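Local coordinates for Ice-binding protein (PDB 5UYT), which probably binds ice and limits the growth of its crystals, acting as a bacterial antifreeze protein built on right-handed beta-helices, at residues 61-64 with 65-68; 154-157 with 158-162; 283-286 with 287-291; 357-360 with 361-364. All coordinates share one frame; numbering follows the deposited sequence.

Contact 1 of 4, residues 61-64 with 65-68; sequences AADL and LIAY
Helix 55-73, the long helix that accompanies the beta-helix of this ice-binding fold, passes through A61 to Y68, and four successive i to i+4 bonds join its turns here. L65 N reaches A61 O at 3.2 Å and I66 N reaches A62 O at 3.2 Å. The next two are shorter: A67 N to D63 O is 2.9 Å, and Y68 N to L64 O is 2.8 Å.

On the outer side D63 and I66 run alongside each other, pointing the same way. With CG of D63 anti to its carbonyl carbon (chi1 -67°), OD1 comes 3.9 Å from the terminal methyl CD1 of I66, an apolar group against a carboxylate oxygen and no bond. I66 also lays its CG1 3.6 Å from A62 O. The other carboxylate oxygen, OD2 of D63, is hydrogen-bonded to the backbone N of A8. On the inner side the methyl of A67 rests 3.5 Å from D63 O and touches L6, while A61 and L64 pack on F15 of strand 12-16. The ring of Y68 leads away to a hydrogen bond between its OH and E151 OE2.

The backbone thus supplies the cohesion between turns, whereas the polar ends of D63 and Y68 find their partners outside the helix, tying it to the segment that holds A8 and to the beta-helix at E151.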
loop_
_atom_site.group_PDB
_atom_site.type_symbol
_atom_site.label_atom_id
_atom_site.label_comp_id
_atom_site.label_asym_id
_atom_site.label_seq_id
_atom_site.Cartn_x
_atom_site.Cartn_y
_atom_site.Cartn_z
ATOM N N ALA A 61 -12.431 4.341 -19.350
ATOM C CA ALA A 61 -13.010 5.451 -20.117
ATOM C C ALA A 61 -14.508 5.229 -20.378
ATOM O O ALA A 61 -15.315 6.157 -20.205
ATOM C CB ALA A 61 -12.255 5.657 -21.428
ATOM N N ALA A 62 -14.870 4.010 -20.793
ATOM C CA ALA A 62 -16.259 3.697 -21.112
ATOM C C ALA A 62 -17.128 3.707 -19.865
ATOM O O ALA A 62 -18.230 4.253 -19.893
ATOM C CB ALA A 62 -16.375 2.364 -21.845
ATOM N N ASP A 63 -16.621 3.127 -18.770
ATOM C CA ASP A 63 -17.385 3.066 -17.528
ATOM C C ASP A 63 -17.484 4.418 -16.825
ATOM O O ASP A 63 -18.478 4.678 -16.127
ATOM C CB ASP A 63 -16.836 1.976 -16.591
ATOM C CG ASP A 63 -17.051 0.575 -17.157
ATOM O OD1 ASP A 63 -17.832 0.450 -18.138
ATOM O OD2 ASP A 63 -16.436 -0.388 -16.654
ATOM N N LEU A 64 -16.484 5.284 -17.018
ATOM C CA LEU A 64 -16.535 6.643 -16.441
ATOM C C LEU A 64 -17.660 7.432 -17.126
ATOM O O LEU A 64 -18.394 8.181 -16.475
ATOM C CB LEU A 64 -15.201 7.394 -16.574
ATOM C CG LEU A 64 -15.173 8.849 -16.057
ATOM C CD1 LEU A 64 -15.603 8.932 -14.599
ATOM C CD2 LEU A 64 -13.798 9.480 -16.231
ATOM N N LEU A 65 -17.772 7.254 -18.442
ATOM C CA LEU A 65 -18.877 7.856 -19.219
ATOM C C LEU A 65 -20.257 7.435 -18.692
ATOM O O LEU A 65 -21.115 8.293 -18.435
ATOM C CB LEU A 65 -18.728 7.515 -20.692
ATOM C CG LEU A 65 -19.780 8.151 -21.609
ATOM C CD1 LEU A 65 -19.685 9.672 -21.596
ATOM C CD2 LEU A 65 -19.624 7.585 -23.011
ATOM N N ILE A 66 -20.460 6.126 -18.533
ATOM C CA ILE A 66 -21.695 5.574 -17.958
ATOM C C ILE A 66 -21.996 6.163 -16.561
ATOM O O ILE A 66 -23.147 6.572 -16.302
ATOM C CB ILE A 66 -21.632 4.028 -17.879
ATOM C CG1 ILE A 66 -21.692 3.414 -19.285
ATOM C CG2 ILE A 66 -22.779 3.474 -17.038
ATOM C CD1 ILE A 66 -21.211 1.978 -19.316
ATOM N N ALA A 67 -20.973 6.181 -15.687
ATOM C CA ALA A 67 -21.041 6.830 -14.365
ATOM C C ALA A 67 -21.463 8.306 -14.470
ATOM O O ALA A 67 -22.377 8.736 -13.749
ATOM C CB ALA A 67 -19.712 6.704 -13.609
ATOM N N TYR A 68 -20.794 9.066 -15.345
ATOM C CA TYR A 68 -21.099 10.488 -15.530
ATOM C C TYR A 68 -22.587 10.688 -15.876
ATOM O O TYR A 68 -23.254 11.555 -15.300
ATOM C CB TYR A 68 -20.224 11.156 -16.620
ATOM C CG TYR A 68 -20.750 12.542 -16.927
ATOM C CD1 TYR A 68 -20.437 13.613 -16.094
ATOM C CD2 TYR A 68 -21.650 12.763 -17.988
ATOM C CE1 TYR A 68 -20.957 14.870 -16.313
ATOM C CE2 TYR A 68 -22.179 14.021 -18.213
ATOM C CZ TYR A 68 -21.826 15.071 -17.380
ATOM O OH TYR A 68 -22.355 16.328 -17.593
#

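Contact 2 of 4, residues 154-157 with 158-162; sequences VDLA and TNTVM
A157 O is gripped twice by T160, by its hydroxyl OG1 at 2.7 Å and by its backbone N at 3.1 Å. Both donors reach it from the same face of the carbonyl plane; OG1 stands 38° out of that plane, above it, while the amide is tilted less. The torsion of T160 (chi1 -67°) makes the double grip possible, because it sets OG1 beside the residue's own backbone N, and the two groups converge on one oxygen. S129 OG of the adjacent coil completes the network, hydrogen-bonded both to T160 OG1 and to A157 N. A valine in place of T160 would probably leave A157 O with the single amide bond from this residue and deprive S129 OG of one of its partners.

Next to these polar bonds lies an apolar pair of contacts. L156 CB is 4.1 Å from T160 CB, and further in the methyl CD1 of L156 meets M162 CG at 3.8 Å, the two side chains crossing at about a right angle. M162 also touches V135 of strand 134-138, and L156 touches L175 and V179.

A157 to T160 form a type II beta turn, with N159 supplying the positive phi (60°) of its third position. T158 touches A131 and Q176, and N159 touches N132. Such a tight turn, linking strand 154-156 to strand 161-163 and stacked on the loops of neighbouring coils, is a corner of a parallel beta-helix.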
loop_
_atom_site.group_PDB
_atom_site.type_symbol
_atom_site.label_atom_id
_atom_site.label_comp_id
_atom_site.label_asym_id
_atom_site.label_seq_id
_atom_site.Cartn_x
_atom_site.Cartn_y
_atom_site.Cartn_z
ATOM N N VAL A 154 -11.537 21.476 -11.799
ATOM C CA VAL A 154 -11.461 21.125 -10.387
ATOM C C VAL A 154 -10.082 21.580 -9.909
ATOM O O VAL A 154 -9.060 21.113 -10.424
ATOM C CB VAL A 154 -11.654 19.612 -10.135
ATOM C CG1 VAL A 154 -11.490 19.301 -8.646
ATOM C CG2 VAL A 154 -13.027 19.162 -10.611
ATOM N N ASP A 155 -10.050 22.514 -8.958
ATOM C CA ASP A 155 -8.760 22.977 -8.409
ATOM C C ASP A 155 -8.825 22.999 -6.890
ATOM O O ASP A 155 -9.524 23.844 -6.299
ATOM C CB ASP A 155 -8.387 24.365 -8.958
ATOM C CG ASP A 155 -6.910 24.689 -8.746
ATOM O OD1 ASP A 155 -6.453 24.643 -7.582
ATOM O OD2 ASP A 155 -6.215 25.018 -9.731
ATOM N N LEU A 156 -8.127 22.058 -6.262
ATOM C CA LEU A 156 -8.130 21.980 -4.813
ATOM C C LEU A 156 -6.860 22.578 -4.244
ATOM O O LEU A 156 -5.752 22.140 -4.590
ATOM C CB LEU A 156 -8.362 20.531 -4.333
ATOM C CG LEU A 156 -9.632 19.899 -4.932
ATOM C CD1 LEU A 156 -9.864 18.550 -4.262
ATOM C CD2 LEU A 156 -10.862 20.784 -4.736
ATOM N N ALA A 157 -7.040 23.573 -3.359
ATOM C CA ALA A 157 -5.947 24.357 -2.791
ATOM C C ALA A 157 -5.122 23.553 -1.815
ATOM O O ALA A 157 -5.542 22.475 -1.370
ATOM C CB ALA A 157 -6.495 25.591 -2.090
ATOM N N THR A 158 -3.954 24.101 -1.478
ATOM C CA THR A 158 -3.008 23.422 -0.604
ATOM C C THR A 158 -3.673 22.854 0.660
ATOM O O THR A 158 -4.493 23.515 1.321
ATOM C CB THR A 158 -1.872 24.352 -0.177
ATOM O OG1 THR A 158 -2.441 25.473 0.488
ATOM C CG2 THR A 158 -1.134 24.873 -1.399
ATOM N N ASN A 159 -3.283 21.622 0.983
ATOM C CA ASN A 159 -3.769 20.918 2.194
ATOM C C ASN A 159 -5.298 20.699 2.262
ATOM O O ASN A 159 -5.839 20.519 3.353
ATOM C CB ASN A 159 -3.242 21.581 3.470
ATOM C CG ASN A 159 -1.728 21.611 3.518
ATOM O OD1 ASN A 159 -1.070 20.636 3.183
ATOM N ND2 ASN A 159 -1.170 22.749 3.870
ATOM N N THR A 160 -5.981 20.676 1.119
ATOM C CA THR A 160 -7.419 20.367 1.123
ATOM C C THR A 160 -7.646 18.895 1.458
ATOM O O THR A 160 -7.049 18.014 0.819
ATOM C CB THR A 160 -8.092 20.718 -0.227
ATOM O OG1 THR A 160 -8.073 22.138 -0.377
ATOM C CG2 THR A 160 -9.558 20.226 -0.273
ATOM N N VAL A 161 -8.481 18.632 2.459
ATOM C CA VAL A 161 -8.917 17.263 2.753
ATOM C C VAL A 161 -10.233 17.030 2.013
ATOM O O VAL A 161 -11.243 17.727 2.271
ATOM C CB VAL A 161 -9.095 17.048 4.253
ATOM C CG1 VAL A 161 -9.729 15.670 4.513
ATOM C CG2 VAL A 161 -7.746 17.205 4.961
ATOM N N MET A 162 -10.216 16.102 1.064
ATOM C CA MET A 162 -11.357 15.881 0.168
ATOM C C MET A 162 -11.861 14.434 0.239
ATOM O O MET A 162 -11.094 13.510 0.481
ATOM C CB MET A 162 -10.979 16.257 -1.278
ATOM C CG MET A 162 -12.138 16.285 -2.284
ATOM S SD MET A 162 -13.398 17.501 -1.848
ATOM C CE MET A 162 -14.208 17.533 -3.462
#

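Contact 3 of 4, residues 283-286 with 287-291; sequences YTYL and NTLPT
L289 spreads its two methyls over the preceding turn: CD1 lies 3.9 Å from Y285 CE2, and CD2 3.8 Å from Y285 OH. The two side chains cross obliquely, whereas L286 lies alongside L289 with its CD2 4.0 Å from L289 CD1. CG of L289 is anti to its own carbonyl carbon (chi1 -76°), which directs CG, and with it the methyls, back toward these partners. With an alanine here the Y285 ring and L286 CD2 would probably lose that cover, and a gap would open toward V337.

The backbone holds L289 in place through its N, 3.2 Å from L286 O, backed by a weak bond to Y285 O. Two residues before it, N287 N meets Y283 O at 2.8 Å, a nearly straight bond. A water binds Y285 O at 2.8 Å and T288 OG1 at 2.6 Å, filling in where the helical pattern weakens.

Farther out, Y285 OH is hydrogen-bonded to V214 O, and K339 NZ holds both L289 O and T291 OG1. Helix 270-288 gives way to the chain leading to strand 293-294, with L286 packed on strands 363-367, 382-385 and 336-340, and L289 on the last of these.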
loop_
_atom_site.group_PDB
_atom_site.type_symbol
_atom_site.label_atom_id
_atom_site.label_comp_id
_atom_site.label_asym_id
_atom_site.label_seq_id
_atom_site.Cartn_x
_atom_site.Cartn_y
_atom_site.Cartn_z
ATOM N N TYR A 283 11.110 -20.585 -1.017
ATOM C CA TYR A 283 11.669 -19.564 -1.900
ATOM C C TYR A 283 11.145 -19.734 -3.338
ATOM O O TYR A 283 10.676 -18.774 -3.960
ATOM C CB TYR A 283 13.209 -19.578 -1.869
ATOM C CG TYR A 283 13.835 -18.480 -2.700
ATOM C CD1 TYR A 283 14.121 -17.222 -2.137
ATOM C CD2 TYR A 283 14.153 -18.697 -4.021
ATOM C CE1 TYR A 283 14.699 -16.210 -2.912
ATOM C CE2 TYR A 283 14.719 -17.702 -4.816
ATOM C CZ TYR A 283 14.988 -16.466 -4.255
ATOM O OH TYR A 283 15.571 -15.521 -5.073
ATOM N N THR A 284 11.231 -20.956 -3.861
ATOM C CA THR A 284 10.720 -21.262 -5.194
ATOM C C THR A 284 9.229 -20.936 -5.329
ATOM O O THR A 284 8.810 -20.400 -6.345
ATOM C CB THR A 284 10.945 -22.739 -5.540
ATOM O OG1 THR A 284 12.341 -23.006 -5.388
ATOM C CG2 THR A 284 10.487 -23.070 -6.964
ATOM N N TYR A 285 8.446 -21.260 -4.305
ATOM C CA TYR A 285 7.015 -20.933 -4.326
ATOM C C TYR A 285 6.806 -19.416 -4.442
ATOM O O TYR A 285 5.992 -18.964 -5.270
ATOM C CB TYR A 285 6.290 -21.487 -3.084
ATOM C CG TYR A 285 4.839 -21.027 -3.007
ATOM C CD1 TYR A 285 3.832 -21.723 -3.675
ATOM C CD2 TYR A 285 4.482 -19.892 -2.286
ATOM C CE1 TYR A 285 2.501 -21.307 -3.617
ATOM C CE2 TYR A 285 3.153 -19.457 -2.235
ATOM C CZ TYR A 285 2.167 -20.180 -2.875
ATOM O OH TYR A 285 0.834 -19.759 -2.827
ATOM N N LEU A 286 7.519 -18.642 -3.620
ATOM C CA LEU A 286 7.374 -17.176 -3.599
ATOM C C LEU A 286 7.837 -16.562 -4.927
ATOM O O LEU A 286 7.151 -15.701 -5.524
ATOM C CB LEU A 286 8.172 -16.571 -2.443
ATOM C CG LEU A 286 7.638 -16.796 -1.026
ATOM C CD1 LEU A 286 8.596 -16.208 0.004
ATOM C CD2 LEU A 286 6.223 -16.211 -0.871
ATOM N N ASN A 287 8.995 -17.042 -5.403
ATOM C CA ASN A 287 9.566 -16.574 -6.675
ATOM C C ASN A 287 8.613 -16.715 -7.860
ATOM O O ASN A 287 8.632 -15.874 -8.774
ATOM C CB ASN A 287 10.901 -17.285 -6.976
ATOM C CG ASN A 287 11.763 -16.497 -7.941
ATOM O OD1 ASN A 287 11.842 -15.272 -7.845
ATOM N ND2 ASN A 287 12.405 -17.184 -8.872
ATOM N N THR A 288 7.781 -17.759 -7.851
ATOM C CA THR A 288 6.889 -18.051 -8.978
ATOM C C THR A 288 5.435 -17.493 -8.849
ATOM O O THR A 288 4.639 -17.600 -9.779
ATOM C CB THR A 288 6.899 -19.559 -9.387
ATOM O OG1 THR A 288 6.530 -20.377 -8.282
ATOM C CG2 THR A 288 8.300 -20.012 -9.883
ATOM N N LEU A 289 5.089 -16.897 -7.707
ATOM C CA LEU A 289 3.812 -16.163 -7.597
ATOM C C LEU A 289 3.776 -15.048 -8.631
ATOM O O LEU A 289 4.721 -14.281 -8.739
ATOM C CB LEU A 289 3.630 -15.505 -6.199
ATOM C CG LEU A 289 3.254 -16.463 -5.062
ATOM C CD1 LEU A 289 3.396 -15.793 -3.686
ATOM C CD2 LEU A 289 1.847 -17.063 -5.280
ATOM N N PRO A 290 2.663 -14.937 -9.367
ATOM C CA PRO A 290 2.473 -13.830 -10.340
ATOM C C PRO A 290 2.483 -12.461 -9.681
ATOM O O PRO A 290 1.916 -12.291 -8.592
ATOM C CB PRO A 290 1.091 -14.120 -10.959
ATOM C CG PRO A 290 0.746 -15.506 -10.526
ATOM C CD PRO A 290 1.485 -15.807 -9.267
ATOM N N THR A 291 3.139 -11.492 -10.322
ATOM C CA THR A 291 3.200 -10.121 -9.790
ATOM C C THR A 291 1.851 -9.435 -10.015
ATOM O O THR A 291 1.319 -9.492 -11.129
ATOM C CB THR A 291 4.274 -9.320 -10.551
ATOM O OG1 THR A 291 5.546 -9.879 -10.231
ATOM C CG2 THR A 291 4.268 -7.832 -10.160
HETATM O O HOH W 1 4.255 -20.109 -7.091
#

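Contact 4 of 4, residues 357-360 with 361-364; sequences GAIA and KNVF
I359 and N362 are brought together by a chi1 of 61° at I359, which places CG1 between the backbone N and the carbonyl carbon and swings it to 3.4 Å from N362 ND2. The two side chains approach obliquely, the amide lying against the aliphatic branch. K361 runs alongside I359, its CE 3.7 Å from I359 CD1. After two extended torsions it bends twice, at chi3 (82°) and chi4 (62°), and this hook returns NZ to N362 OD1 at 2.9 Å, in the plane of the amide and on a lone pair.

The N362 amide is therefore held from two directions. Its oxygen takes the ammonium, while ND2 reaches a water at 3.3 Å in a weak bond, and the same water accepts from I359 N at 2.9 Å. The positive charge is likely to polarise the amide and so sharpen its N-H donors.

Two i to i+3 backbone bonds define the turn, N362 N to I359 O at 3.0 Å and V363 N to A360 O at 3.2 Å. Both bonds belong to the tight 3-10 curl at A360 and K361.

This turn delivers the chain from strand 351-355 into strand 363-367. There N362 and F364 bond through the backbone to F336, and V363 to S382, placing the new strand between strands 336-340 and 382-385. A358 and V363 pack on F336, and A360 on T419.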
loop_
_atom_site.group_PDB
_atom_site.type_symbol
_atom_site.label_atom_id
_atom_site.label_comp_id
_atom_site.label_asym_id
_atom_site.label_seq_id
_atom_site.Cartn_x
_atom_site.Cartn_y
_atom_site.Cartn_z
ATOM N N GLY A 357 -5.364 -4.688 10.838
ATOM C CA GLY A 357 -5.496 -6.131 10.973
ATOM C C GLY A 357 -4.336 -6.951 10.431
ATOM O O GLY A 357 -4.295 -8.189 10.672
ATOM N N ALA A 358 -3.408 -6.286 9.714
ATOM C CA ALA A 358 -2.248 -6.988 9.115
ATOM C C ALA A 358 -1.411 -7.601 10.258
ATOM O O ALA A 358 -1.191 -6.959 11.317
ATOM C CB ALA A 358 -1.390 -6.032 8.280
ATOM N N ILE A 359 -0.999 -8.858 10.053
ATOM C CA ILE A 359 -0.164 -9.577 11.049
ATOM C C ILE A 359 1.144 -10.103 10.425
ATOM O O ILE A 359 1.189 -10.436 9.225
ATOM C CB ILE A 359 -0.932 -10.683 11.816
ATOM C CG1 ILE A 359 -1.460 -11.769 10.854
ATOM C CG2 ILE A 359 -2.019 -10.054 12.718
ATOM C CD1 ILE A 359 -2.171 -12.970 11.508
ATOM N N ALA A 360 2.217 -10.091 11.211
ATOM C CA ALA A 360 3.539 -10.359 10.651
ATOM C C ALA A 360 3.660 -11.802 10.110
ATOM O O ALA A 360 4.478 -12.055 9.244
ATOM C CB ALA A 360 4.601 -10.126 11.721
ATOM N N LYS A 361 2.870 -12.733 10.665
ATOM C CA LYS A 361 2.823 -14.114 10.213
ATOM C C LYS A 361 2.508 -14.212 8.705
ATOM O O LYS A 361 2.850 -15.219 8.061
ATOM C CB LYS A 361 1.710 -14.825 11.002
ATOM C CG LYS A 361 1.385 -16.242 10.587
ATOM C CD LYS A 361 0.273 -16.873 11.440
ATOM C CE LYS A 361 -1.151 -16.505 11.019
ATOM N NZ LYS A 361 -1.679 -16.881 9.652
ATOM N N ASN A 362 1.810 -13.185 8.173
ATOM C CA ASN A 362 1.296 -13.206 6.787
ATOM C C ASN A 362 2.060 -12.275 5.848
ATOM O O ASN A 362 1.554 -11.936 4.775
ATOM C CB ASN A 362 -0.212 -12.837 6.753
ATOM C CG ASN A 362 -1.074 -13.829 7.524
ATOM O OD1 ASN A 362 -0.691 -14.973 7.719
ATOM N ND2 ASN A 362 -2.244 -13.384 7.988
ATOM N N VAL A 363 3.261 -11.868 6.260
ATOM C CA VAL A 363 4.124 -10.997 5.451
ATOM C C VAL A 363 5.390 -11.754 5.049
ATOM O O VAL A 363 6.086 -12.342 5.928
ATOM C CB VAL A 363 4.520 -9.768 6.283
ATOM C CG1 VAL A 363 5.462 -8.886 5.481
ATOM C CG2 VAL A 363 3.247 -9.010 6.697
ATOM N N PHE A 364 5.650 -11.797 3.732
ATOM C CA PHE A 364 6.802 -12.533 3.203
ATOM C C PHE A 364 7.620 -11.682 2.261
ATOM O O PHE A 364 7.062 -10.957 1.421
ATOM C CB PHE A 364 6.327 -13.773 2.441
ATOM C CG PHE A 364 5.486 -14.673 3.290
ATOM C CD1 PHE A 364 6.093 -15.634 4.105
ATOM C CD2 PHE A 364 4.103 -14.471 3.376
ATOM C CE1 PHE A 364 5.325 -16.435 4.952
ATOM C CE2 PHE A 364 3.328 -15.280 4.225
ATOM C CZ PHE A 364 3.941 -16.235 5.014
HETATM O O HOH W 2 -2.517 -10.064 7.858
#

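Contacts 1 and 3 lie on corresponding elements, the long helices beside two separate beta-helices, while contacts 2 and 4 are turns feeding strands of those beta-helices. Contact 4 is buried; the other three are partly buried, each with some exposed residues. The chemistry follows place: regular backbone bonding in mid-helix for contact 1, mixed and partly weak bonding with a water at the end of the helix in contact 3, a hydroxyl that doubles the turn bond in contact 2, and in contact 4 a lysine-amide bond between neighbouring residues beside an aliphatic contact. Only contacts 3 and 4 touch, L286 CD2 packing 4.1 Å from F364 CB; the centres of contacts 1 and 2 are about 24 Å apart.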